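Local coordinates for synaptic vesicle glycoprotein 2C (Homo sapiens, PDB 5JLV), which is a synaptic vesicle membrane glycoprotein whose glycosylated luminal domain serves as a neuronal receptor for botulinum neurotoxin A, at residues C[85-90]-C[103-108]; C[44-49]-C[66-71]; C[90-95]-C[108-113]; C[59-64]-C[81-86]. All coordinates share one frame; numbering follows the deposited sequence.

All four contacts join successive coils of one beta-helix, each between parallel strands about twenty residues apart in sequence. Contacts 1, 2 and 3 belong to one large curled sheet: strands 66-68 and 86-88 are neighbours in it, linking contact 2 to contact 1, while 86-88 and 106-108 run on round a corner into 91-93 and 110-113 of contact 3. Contact 4 lies in a separate four-stranded sheet, and its second segment leads into contact 1 through Cys85 and Thr86. Along the chain, contacts 2 and 4 alternate, as do 1 and 3. The centre of contact 1 is about 10 Å from each other centre. Together they span three walls round a largely phenylalanine core.

Contact 1: C[85-90]-C[103-108]; sequences CTFIDT and IDSEFK. With NAG (2-acetamido-2-deoxy-beta-D-glucopyranose), chain E.
Thr86, Phe87 and Ile88 run parallel to Glu106, Phe107 and Lys108, the strand axes 11° apart, with alternating backbone bonds running from Glu106 N on Cys85 O to Asp89 N on Lys108 O. On the inner face the rings of Phe87 and Phe107 lie side by side with centroids 4.9 Å apart. Their planes are only 12° from parallel but slid, so the rings barely overlap; Phe87 CD1 is 3.5 Å from Phe107 CE1. This is the inward phenylalanine column of a pentapeptide-repeat beta-helix; Phe67 continues it on the far side of Phe87. At the corner before the strand, the small Ser105 uses OG twice: it accepts from Cys85 N at 3.1 Å and donates to Phe82 O. On the outer face, polar and aliphatic side chains suit a partly exposed surface. Glu106 holds CG anti to its backbone N (chi1 168°), which lays CG alongside Thr86 CG2 at 4.0 Å, before a bend at chi2 leads the carboxylate away; Ile88 CG1 lies 4.1 Å from Lys108 CG. A glycan NAG rests its acetamide on this pair, C8 3.5 Å from Lys108 CB and O7 3.4 Å from Ile88 CG2.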
# COMPACT_ATOMS: atom_id res chain seq x y z
N CYS C 85 -19.40 21.86 -7.94
CA CYS C 85 -19.58 21.14 -6.70
C CYS C 85 -18.30 20.43 -6.29
O CYS C 85 -17.48 20.08 -7.14
CB CYS C 85 -20.77 20.16 -6.83
SG CYS C 85 -22.37 21.04 -6.92
N THR C 86 -18.11 20.27 -4.98
CA THR C 86 -17.02 19.48 -4.45
C THR C 86 -17.56 18.21 -3.77
O THR C 86 -18.49 18.28 -2.94
CB THR C 86 -16.17 20.29 -3.47
OG1 THR C 86 -15.74 21.49 -4.12
CG2 THR C 86 -14.94 19.50 -3.02
N PHE C 87 -17.00 17.07 -4.13
CA PHE C 87 -17.38 15.81 -3.52
C PHE C 87 -16.19 15.26 -2.75
O PHE C 87 -15.08 15.12 -3.31
CB PHE C 87 -17.80 14.81 -4.59
CG PHE C 87 -18.93 15.27 -5.44
CD1 PHE C 87 -18.69 16.01 -6.59
CD2 PHE C 87 -20.24 14.96 -5.10
CE1 PHE C 87 -19.74 16.44 -7.39
CE2 PHE C 87 -21.30 15.39 -5.89
CZ PHE C 87 -21.05 16.13 -7.04
N ILE C 88 -16.43 14.95 -1.47
CA ILE C 88 -15.39 14.50 -0.54
C ILE C 88 -15.81 13.17 0.09
O ILE C 88 -16.92 13.06 0.60
CB ILE C 88 -15.16 15.53 0.59
CG1 ILE C 88 -14.62 16.86 0.01
CG2 ILE C 88 -14.21 14.98 1.66
CD1 ILE C 88 -14.98 18.07 0.84
N ASP C 89 -14.91 12.18 0.06
CA ASP C 89 -15.16 10.87 0.69
C ASP C 89 -16.56 10.30 0.33
O ASP C 89 -17.26 9.74 1.19
CB ASP C 89 -15.03 10.96 2.23
CG ASP C 89 -13.64 11.41 2.70
OD1 ASP C 89 -12.69 11.53 1.89
OD2 ASP C 89 -13.50 11.62 3.92
N THR C 90 -16.96 10.48 -0.92
CA THR C 90 -18.32 10.16 -1.33
C THR C 90 -18.29 8.93 -2.23
O THR C 90 -17.32 8.71 -2.96
CB THR C 90 -19.00 11.39 -1.99
OG1 THR C 90 -19.28 12.36 -0.99
CG2 THR C 90 -20.31 11.02 -2.73
N ILE C 103 -20.09 19.68 -14.09
CA ILE C 103 -19.47 20.80 -14.77
C ILE C 103 -18.59 21.50 -13.76
O ILE C 103 -19.09 21.94 -12.72
CB ILE C 103 -20.51 21.81 -15.30
CG1 ILE C 103 -21.50 21.13 -16.25
CG2 ILE C 103 -19.81 22.99 -15.97
CD1 ILE C 103 -22.65 22.02 -16.70
N ASP C 104 -17.30 21.57 -14.05
CA ASP C 104 -16.32 22.25 -13.18
C ASP C 104 -16.41 21.75 -11.74
O ASP C 104 -16.39 22.55 -10.79
CB ASP C 104 -16.50 23.77 -13.24
CG ASP C 104 -16.21 24.35 -14.63
OD1 ASP C 104 -15.23 23.91 -15.27
OD2 ASP C 104 -16.95 25.25 -15.07
N SER C 105 -16.53 20.44 -11.57
CA SER C 105 -16.64 19.86 -10.25
C SER C 105 -15.37 19.15 -9.82
O SER C 105 -14.53 18.81 -10.63
CB SER C 105 -17.84 18.91 -10.18
OG SER C 105 -19.03 19.66 -10.05
N GLU C 106 -15.25 18.94 -8.52
CA GLU C 106 -14.04 18.48 -7.92
C GLU C 106 -14.34 17.24 -7.07
O GLU C 106 -15.34 17.22 -6.32
CB GLU C 106 -13.49 19.63 -7.06
CG GLU C 106 -12.37 19.24 -6.13
CD GLU C 106 -11.01 19.33 -6.78
OE1 GLU C 106 -10.83 20.14 -7.71
OE2 GLU C 106 -10.12 18.58 -6.33
N PHE C 107 -13.51 16.21 -7.21
CA PHE C 107 -13.66 14.98 -6.42
C PHE C 107 -12.41 14.76 -5.57
O PHE C 107 -11.30 14.86 -6.08
CB PHE C 107 -13.88 13.76 -7.33
CG PHE C 107 -15.11 13.84 -8.17
CD1 PHE C 107 -16.33 13.32 -7.71
CD2 PHE C 107 -15.06 14.43 -9.44
CE1 PHE C 107 -17.47 13.40 -8.49
CE2 PHE C 107 -16.21 14.52 -10.22
CZ PHE C 107 -17.42 14.01 -9.74
N LYS C 108 -12.61 14.44 -4.29
CA LYS C 108 -11.52 14.21 -3.33
C LYS C 108 -11.79 12.89 -2.60
O LYS C 108 -12.75 12.80 -1.83
CB LYS C 108 -11.46 15.34 -2.28
CG LYS C 108 -11.61 16.74 -2.83
CD LYS C 108 -10.29 17.46 -2.90
CE LYS C 108 -10.47 18.93 -3.24
NZ LYS C 108 -10.57 19.83 -2.06
C1 NAG E . -8.35 12.30 1.52
C2 NAG E . -8.69 13.54 2.35
C3 NAG E . -7.49 14.00 3.16
C4 NAG E . -6.86 12.83 3.92
C5 NAG E . -6.63 11.64 3.00
C6 NAG E . -6.07 10.45 3.77
C7 NAG E . -10.22 15.33 1.78
C8 NAG E . -10.47 16.51 0.89
N2 NAG E . -9.15 14.60 1.48
O3 NAG E . -7.90 15.01 4.09
O4 NAG E . -5.61 13.25 4.49
O5 NAG E . -7.86 11.27 2.38
O6 NAG E . -6.84 10.26 4.97
O7 NAG E . -10.95 15.06 2.71

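Contact 2: C[44-49]-C[66-71]; sequences GMEYDN and VFKSCT
Two coils of a pentapeptide-repeat beta-helix meet where Glu46 and Tyr47 pair in parallel with Val66 and Phe67, side chains alternating between the solvent and the core. Backbone bonds stitch the coils together, starting with Val66 N on Met45 O, and at the corner Asn49 N still reaches Lys68 O at 2.8 Å. Asn49 and Ser69 both take the left-handed backbone conformation that turns the chain there; asparagine tolerates it well, and its OD1 lies 3.5 Å from Ser69 CB. Inside, Tyr47 and Phe67 project side by side, planes 23° apart and too far slid for a full stack. Tyr47 CD2 sits over one face of the Phe67 ring, towards its rim, 3.5 Å from Phe67 CE2. Outside, charge replaces aromatic packing. Glu46 stretches out with CG anti to the backbone N (chi1 -175°) and lays its CG 4.0 Å from Val66 CB on the way. Bends at its third and fourth torsions carry Lys68 NZ back to Glu46 OE2 at 3.1 Å, in a salt bridge that arrives from above the carboxylate, 50° out of its plane. Asp48 flanks the aliphatic part of the lysine, its OD1 3.4 Å from Lys68 CB. Lys27 of the preceding coil makes long, weak ion pairs with the same two acids. Cys70, small enough to turn inwards beside the rings, puts its SG 3.2 Å from Tyr47 O.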
# COMPACT_ATOMS: atom_id res chain seq x y z
N GLY C 44 -25.22 26.51 -2.96
CA GLY C 44 -24.45 26.93 -1.78
C GLY C 44 -24.61 26.09 -0.53
O GLY C 44 -24.29 26.53 0.57
N MET C 45 -25.10 24.86 -0.69
CA MET C 45 -25.37 23.99 0.44
C MET C 45 -24.28 22.94 0.65
O MET C 45 -23.68 22.46 -0.32
CB MET C 45 -26.71 23.28 0.24
CG MET C 45 -27.92 24.19 0.09
SD MET C 45 -28.12 25.27 1.51
CE MET C 45 -28.28 24.07 2.84
N GLU C 46 -24.04 22.58 1.91
CA GLU C 46 -23.28 21.38 2.21
C GLU C 46 -24.22 20.23 2.59
O GLU C 46 -25.27 20.44 3.22
CB GLU C 46 -22.23 21.62 3.30
CG GLU C 46 -21.34 20.41 3.54
CD GLU C 46 -20.14 20.69 4.43
OE1 GLU C 46 -19.71 21.86 4.51
OE2 GLU C 46 -19.61 19.73 5.04
N TYR C 47 -23.84 19.01 2.20
CA TYR C 47 -24.57 17.81 2.54
C TYR C 47 -23.59 16.80 3.15
O TYR C 47 -22.70 16.31 2.45
CB TYR C 47 -25.27 17.22 1.28
CG TYR C 47 -26.13 18.23 0.52
CD1 TYR C 47 -27.46 18.47 0.89
CD2 TYR C 47 -25.60 18.98 -0.53
CE1 TYR C 47 -28.24 19.39 0.21
CE2 TYR C 47 -26.37 19.91 -1.21
CZ TYR C 47 -27.69 20.11 -0.84
OH TYR C 47 -28.46 21.04 -1.50
N ASP C 48 -23.76 16.53 4.45
CA ASP C 48 -22.90 15.61 5.21
C ASP C 48 -23.67 14.32 5.42
O ASP C 48 -24.82 14.36 5.88
CB ASP C 48 -22.55 16.18 6.60
CG ASP C 48 -21.44 17.21 6.55
OD1 ASP C 48 -21.00 17.59 5.45
OD2 ASP C 48 -21.00 17.65 7.65
N ASN C 49 -23.05 13.19 5.09
CA ASN C 49 -23.65 11.87 5.33
C ASN C 49 -25.05 11.75 4.73
O ASN C 49 -25.98 11.22 5.35
CB ASN C 49 -23.64 11.55 6.83
CG ASN C 49 -22.25 11.66 7.42
OD1 ASN C 49 -21.43 10.77 7.27
ND2 ASN C 49 -21.97 12.79 8.07
N VAL C 66 -21.29 21.34 -1.58
CA VAL C 66 -20.31 20.40 -1.07
C VAL C 66 -21.03 19.13 -0.60
O VAL C 66 -22.03 19.19 0.11
CB VAL C 66 -19.48 21.02 0.08
CG1 VAL C 66 -18.53 19.98 0.70
CG2 VAL C 66 -18.69 22.23 -0.42
N PHE C 67 -20.53 17.98 -1.04
CA PHE C 67 -21.04 16.69 -0.58
C PHE C 67 -19.93 15.97 0.18
O PHE C 67 -18.92 15.58 -0.42
CB PHE C 67 -21.53 15.83 -1.76
CG PHE C 67 -22.67 16.44 -2.54
CD1 PHE C 67 -22.43 17.41 -3.51
CD2 PHE C 67 -23.98 16.03 -2.31
CE1 PHE C 67 -23.48 17.98 -4.23
CE2 PHE C 67 -25.04 16.60 -3.02
CZ PHE C 67 -24.78 17.57 -3.99
N LYS C 68 -20.11 15.82 1.49
CA LYS C 68 -19.15 15.11 2.35
C LYS C 68 -19.70 13.76 2.86
O LYS C 68 -20.75 13.72 3.50
CB LYS C 68 -18.72 15.98 3.54
CG LYS C 68 -17.43 15.49 4.21
CD LYS C 68 -17.09 16.26 5.48
CE LYS C 68 -16.19 17.47 5.20
NZ LYS C 68 -16.88 18.53 4.39
N SER C 69 -18.96 12.68 2.60
CA SER C 69 -19.32 11.33 3.07
C SER C 69 -20.73 10.95 2.66
O SER C 69 -21.46 10.34 3.44
CB SER C 69 -19.17 11.20 4.59
OG SER C 69 -17.87 11.56 4.97
N CYS C 70 -21.13 11.34 1.45
CA CYS C 70 -22.43 10.99 0.95
C CYS C 70 -22.35 9.66 0.22
O CYS C 70 -21.25 9.18 -0.10
CB CYS C 70 -22.99 12.09 0.06
SG CYS C 70 -23.41 13.58 1.00
N THR C 71 -23.52 9.04 0.04
CA THR C 71 -23.66 7.82 -0.77
C THR C 71 -24.75 8.06 -1.80
O THR C 71 -25.89 8.42 -1.44
CB THR C 71 -24.04 6.61 0.11
OG1 THR C 71 -23.04 6.38 1.10
CG2 THR C 71 -24.21 5.34 -0.74

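Contact 3: C[90-95]-C[108-113]; sequences TVFDNT and KNCSFF. With NAG (2-acetamido-2-deoxy-beta-D-glucopyranose), chain E.
Phe92 lies beside Phe112 on the inner face of a pentapeptide-repeat beta-helix, where strands 91-93 and 110-113 run parallel. Its CB starts 3.7 Å from Phe112 CD2. The register puts both side chains on one face, and in each CG is anti to the carbonyl carbon (chi1 -57° and -76°), which lays the rings side by side; Phe92 CG comes to 3.6 Å from Phe112 CE2. CD1 makes the tightest approach, over one face of the neighbouring ring and towards its rim, 3.3 Å from Phe112 CZ. CE1 also touches Phe112 CZ and, near the plane of its own ring, Cys110 CB at 4.2 Å. Phe92 CZ, at the tip, packs on Phe87 from the adjoining wall. Phe92 and Phe112 thus form an offset stack, centroids 4.5 Å apart and planes at 15°. Phe72 extends it to the preceding coil. On the opposite face Val91 CG1 crosses to Phe113 CE2 at 3.6 Å. A strand in a chain of another protein pairs antiparallel with Cys110, Ser111 and Phe112, and a basic side chain there makes a cation-pi contact with Phe113. Asn109, at the corner, is N-glycosylated through ND2, while its OD1 is hydrogen-bonded to an aromatic side chain of that chain. A water closes the far end, accepting from Thr95 N at 2.9 Å and donating to Phe113 O at 3.1 Å.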
# COMPACT_ATOMS: atom_id res chain seq x y z
N THR C 90 -16.96 10.48 -0.92
CA THR C 90 -18.32 10.16 -1.33
C THR C 90 -18.29 8.93 -2.23
O THR C 90 -17.32 8.71 -2.96
CB THR C 90 -19.00 11.39 -1.99
OG1 THR C 90 -19.28 12.36 -0.99
CG2 THR C 90 -20.31 11.02 -2.73
N VAL C 91 -19.34 8.11 -2.12
CA VAL C 91 -19.42 6.86 -2.87
C VAL C 91 -20.54 6.95 -3.90
O VAL C 91 -21.66 7.37 -3.58
CB VAL C 91 -19.66 5.67 -1.93
CG1 VAL C 91 -19.87 4.38 -2.72
CG2 VAL C 91 -18.50 5.55 -0.95
N PHE C 92 -20.21 6.60 -5.14
CA PHE C 92 -21.18 6.52 -6.21
C PHE C 92 -21.31 5.05 -6.62
O PHE C 92 -20.45 4.51 -7.34
CB PHE C 92 -20.75 7.39 -7.38
CG PHE C 92 -20.53 8.85 -7.01
CD1 PHE C 92 -19.27 9.30 -6.64
CD2 PHE C 92 -21.58 9.75 -7.03
CE1 PHE C 92 -19.06 10.64 -6.30
CE2 PHE C 92 -21.39 11.09 -6.70
CZ PHE C 92 -20.13 11.53 -6.33
N ASP C 93 -22.37 4.42 -6.14
CA ASP C 93 -22.57 2.98 -6.27
C ASP C 93 -23.75 2.68 -7.20
O ASP C 93 -24.91 2.91 -6.86
CB ASP C 93 -22.81 2.35 -4.89
CG ASP C 93 -22.84 0.83 -4.92
OD1 ASP C 93 -22.78 0.24 -6.02
OD2 ASP C 93 -22.96 0.21 -3.84
N ASN C 94 -23.43 2.17 -8.39
CA ASN C 94 -24.44 1.89 -9.40
C ASN C 94 -25.34 3.10 -9.72
O ASN C 94 -26.58 3.01 -9.72
CB ASN C 94 -25.28 0.66 -8.99
CG ASN C 94 -25.86 -0.05 -10.19
OD1 ASN C 94 -25.23 -0.11 -11.25
ND2 ASN C 94 -27.06 -0.62 -10.03
N THR C 95 -24.70 4.25 -9.97
CA THR C 95 -25.38 5.42 -10.51
C THR C 95 -25.23 5.47 -12.03
O THR C 95 -24.45 4.70 -12.61
CB THR C 95 -24.84 6.73 -9.91
OG1 THR C 95 -23.57 7.06 -10.51
CG2 THR C 95 -24.67 6.61 -8.39
N LYS C 108 -12.61 14.44 -4.29
CA LYS C 108 -11.52 14.21 -3.33
C LYS C 108 -11.79 12.89 -2.60
O LYS C 108 -12.75 12.80 -1.83
CB LYS C 108 -11.46 15.34 -2.28
CG LYS C 108 -11.61 16.74 -2.83
CD LYS C 108 -10.29 17.46 -2.90
CE LYS C 108 -10.47 18.93 -3.24
NZ LYS C 108 -10.57 19.83 -2.06
N ASN C 109 -10.97 11.87 -2.87
CA ASN C 109 -11.12 10.55 -2.25
C ASN C 109 -12.51 9.95 -2.48
O ASN C 109 -13.14 9.44 -1.54
CB ASN C 109 -10.89 10.60 -0.73
CG ASN C 109 -9.56 11.19 -0.33
OD1 ASN C 109 -8.56 11.14 -1.07
ND2 ASN C 109 -9.53 11.73 0.88
N CYS C 110 -12.98 10.00 -3.72
CA CYS C 110 -14.29 9.50 -4.02
C CYS C 110 -14.20 8.14 -4.70
O CYS C 110 -13.27 7.86 -5.47
CB CYS C 110 -15.06 10.50 -4.89
SG CYS C 110 -15.56 11.98 -3.97
N SER C 111 -15.19 7.31 -4.40
CA SER C 111 -15.26 5.96 -4.96
C SER C 111 -16.40 5.84 -5.98
O SER C 111 -17.52 6.33 -5.74
CB SER C 111 -15.43 4.93 -3.85
OG SER C 111 -14.38 5.00 -2.91
N PHE C 112 -16.10 5.18 -7.09
CA PHE C 112 -17.08 4.93 -8.14
C PHE C 112 -17.20 3.43 -8.41
O PHE C 112 -16.25 2.81 -8.89
CB PHE C 112 -16.67 5.64 -9.44
CG PHE C 112 -16.94 7.11 -9.42
CD1 PHE C 112 -16.01 7.99 -8.88
CD2 PHE C 112 -18.11 7.61 -9.94
CE1 PHE C 112 -16.26 9.35 -8.86
CE2 PHE C 112 -18.37 8.97 -9.92
CZ PHE C 112 -17.43 9.84 -9.38
N PHE C 113 -18.36 2.85 -8.10
CA PHE C 113 -18.66 1.44 -8.43
C PHE C 113 -19.83 1.32 -9.39
O PHE C 113 -20.81 2.04 -9.28
CB PHE C 113 -19.00 0.61 -7.18
CG PHE C 113 -18.16 0.92 -5.98
CD1 PHE C 113 -16.76 0.86 -6.05
CD2 PHE C 113 -18.76 1.22 -4.77
CE1 PHE C 113 -15.99 1.14 -4.93
CE2 PHE C 113 -18.00 1.49 -3.64
CZ PHE C 113 -16.61 1.44 -3.72
C1 NAG E . -8.35 12.30 1.52
C2 NAG E . -8.69 13.54 2.35
C3 NAG E . -7.49 14.00 3.16
C4 NAG E . -6.86 12.83 3.92
C5 NAG E . -6.63 11.64 3.00
C6 NAG E . -6.07 10.45 3.77
C7 NAG E . -10.22 15.33 1.78
C8 NAG E . -10.47 16.51 0.89
N2 NAG E . -9.15 14.60 1.48
O3 NAG E . -7.90 15.01 4.09
O4 NAG E . -5.61 13.25 4.49
O5 NAG E . -7.86 11.27 2.38
O6 NAG E . -6.84 10.26 4.97
O7 NAG E . -10.95 15.06 2.71
O HOH W 1 -21.82 4.85 -9.99

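Contact 4: C[59-64]-C[81-86]; sequences SVTFKD and YFKNCT. With NAG (2-acetamido-2-deoxy-beta-D-glucopyranose), chain M.
Tyr81, Phe82 and Lys83 lie alongside Thr61, Phe62 and Lys63, and four backbone bonds, from Tyr81 N on Val60 O to Asp64 N on Lys83 O, keep the parallel strands in register. Apolar contact takes up both faces. In the core, Phe62 and Phe82 have nearly parallel rings, slid apart with centroids 5.2 Å from each other, and Phe62 CD1 reaches Phe82 CE2 at 3.4 Å. Cys85 SG packs against Phe62 CB at 4.0 Å. Outside, the extended Lys83 lays its aliphatic CE across Thr61 CG2 at 3.9 Å. The polar side-chain contact is at the corner, where Asp64 and Asn84 both adopt left-handed backbone angles. Asn84 CG is anti to its backbone N (chi1 -164°) and Asp64 CG beside its own (chi1 -55°), which brings amide and carboxylate together, nearly square. Asn84 ND2 donates to Asp64 OD1 at 2.7 Å, on its anti side but 31° out of the carboxylate plane. ND2 also carries C1 of a NAG, so its one remaining hydrogen is spent on Asp64, which would restrain the sugar linkage. Strands 60-63 and 81-83 are the middle pair of a four-stranded parallel sheet, between 40-43, whose His42 meets Phe62, and 102-103, whose Phe102 meets Phe82.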
# COMPACT_ATOMS: atom_id res chain seq x y z
N SER C 59 -34.27 16.95 -14.11
CA SER C 59 -34.07 18.40 -14.21
C SER C 59 -33.75 18.99 -12.83
O SER C 59 -34.45 19.85 -12.31
CB SER C 59 -35.31 19.09 -14.81
OG SER C 59 -35.78 18.39 -15.94
N VAL C 60 -32.69 18.46 -12.23
CA VAL C 60 -32.21 18.93 -10.94
C VAL C 60 -30.82 19.47 -11.16
O VAL C 60 -29.99 18.80 -11.78
CB VAL C 60 -32.18 17.78 -9.90
CG1 VAL C 60 -31.44 18.21 -8.63
CG2 VAL C 60 -33.60 17.33 -9.56
N THR C 61 -30.57 20.68 -10.68
CA THR C 61 -29.21 21.21 -10.63
C THR C 61 -28.77 21.49 -9.19
O THR C 61 -29.50 22.13 -8.43
CB THR C 61 -29.05 22.47 -11.49
OG1 THR C 61 -29.28 22.13 -12.86
CG2 THR C 61 -27.64 23.04 -11.36
N PHE C 62 -27.61 20.97 -8.83
CA PHE C 62 -26.89 21.40 -7.64
C PHE C 62 -25.78 22.33 -8.10
O PHE C 62 -25.04 22.02 -9.03
CB PHE C 62 -26.26 20.19 -6.93
CG PHE C 62 -27.26 19.27 -6.29
CD1 PHE C 62 -27.79 18.20 -7.00
CD2 PHE C 62 -27.65 19.45 -4.97
CE1 PHE C 62 -28.71 17.34 -6.41
CE2 PHE C 62 -28.56 18.60 -4.37
CZ PHE C 62 -29.10 17.54 -5.10
N LYS C 63 -25.64 23.47 -7.44
CA LYS C 63 -24.61 24.43 -7.81
C LYS C 63 -23.89 24.96 -6.58
O LYS C 63 -24.52 25.24 -5.56
CB LYS C 63 -25.24 25.56 -8.65
CG LYS C 63 -24.35 26.76 -8.91
CD LYS C 63 -25.05 27.77 -9.83
CE LYS C 63 -26.56 27.82 -9.59
NZ LYS C 63 -27.18 29.08 -10.05
N ASP C 64 -22.56 25.07 -6.67
CA ASP C 64 -21.71 25.58 -5.57
C ASP C 64 -21.93 24.82 -4.27
O ASP C 64 -22.02 25.42 -3.20
CB ASP C 64 -21.93 27.09 -5.34
CG ASP C 64 -21.72 27.93 -6.59
OD1 ASP C 64 -20.88 27.57 -7.43
OD2 ASP C 64 -22.41 28.96 -6.72
N TYR C 81 -27.49 18.11 -13.37
CA TYR C 81 -26.12 18.61 -13.35
C TYR C 81 -25.66 19.01 -11.96
O TYR C 81 -26.41 19.59 -11.17
CB TYR C 81 -26.00 19.84 -14.23
CG TYR C 81 -26.12 19.61 -15.72
CD1 TYR C 81 -25.01 19.21 -16.47
CD2 TYR C 81 -27.31 19.88 -16.38
CE1 TYR C 81 -25.10 19.05 -17.84
CE2 TYR C 81 -27.41 19.72 -17.75
CZ TYR C 81 -26.30 19.30 -18.48
OH TYR C 81 -26.39 19.16 -19.85
N PHE C 82 -24.39 18.72 -11.69
CA PHE C 82 -23.67 19.25 -10.55
C PHE C 82 -22.66 20.25 -11.07
O PHE C 82 -21.70 19.86 -11.73
CB PHE C 82 -22.96 18.11 -9.82
CG PHE C 82 -23.88 17.04 -9.31
CD1 PHE C 82 -24.24 15.97 -10.13
CD2 PHE C 82 -24.35 17.09 -8.01
CE1 PHE C 82 -25.09 14.98 -9.65
CE2 PHE C 82 -25.20 16.09 -7.52
CZ PHE C 82 -25.57 15.05 -8.35
N LYS C 83 -22.89 21.53 -10.79
CA LYS C 83 -22.05 22.63 -11.29
C LYS C 83 -21.22 23.26 -10.18
O LYS C 83 -21.77 23.75 -9.19
CB LYS C 83 -22.91 23.70 -11.96
CG LYS C 83 -23.76 23.20 -13.12
CD LYS C 83 -24.62 24.30 -13.74
CE LYS C 83 -25.69 23.72 -14.67
NZ LYS C 83 -26.47 24.76 -15.40
N ASN C 84 -19.89 23.23 -10.33
CA ASN C 84 -18.97 23.80 -9.33
C ASN C 84 -19.19 23.17 -7.95
O ASN C 84 -19.20 23.85 -6.92
CB ASN C 84 -19.12 25.33 -9.27
CG ASN C 84 -17.96 26.01 -8.56
OD1 ASN C 84 -16.83 25.52 -8.58
ND2 ASN C 84 -18.24 27.15 -7.95
N CYS C 85 -19.40 21.86 -7.94
CA CYS C 85 -19.58 21.14 -6.70
C CYS C 85 -18.30 20.43 -6.29
O CYS C 85 -17.48 20.08 -7.14
CB CYS C 85 -20.77 20.16 -6.83
SG CYS C 85 -22.37 21.04 -6.92
N THR C 86 -18.11 20.27 -4.98
CA THR C 86 -17.02 19.48 -4.45
C THR C 86 -17.56 18.21 -3.77
O THR C 86 -18.49 18.28 -2.94
CB THR C 86 -16.17 20.29 -3.47
OG1 THR C 86 -15.74 21.49 -4.12
CG2 THR C 86 -14.94 19.50 -3.02
C1 NAG M . -17.37 28.03 -7.24
C2 NAG M . -17.17 29.33 -8.02
C3 NAG M . -16.11 30.20 -7.36
C4 NAG M . -16.38 30.35 -5.87
C5 NAG M . -16.62 29.00 -5.22
C6 NAG M . -16.96 29.16 -3.74
C7 NAG M . -17.58 29.35 -10.41
C8 NAG M . -16.99 29.15 -11.77
N2 NAG M . -16.80 29.03 -9.39
O3 NAG M . -16.11 31.49 -7.98
O4 NAG M . -15.25 30.98 -5.25
O5 NAG M . -17.70 28.34 -5.88
O6 NAG M . -17.81 28.08 -3.33
O7 NAG M . -18.71 29.78 -10.25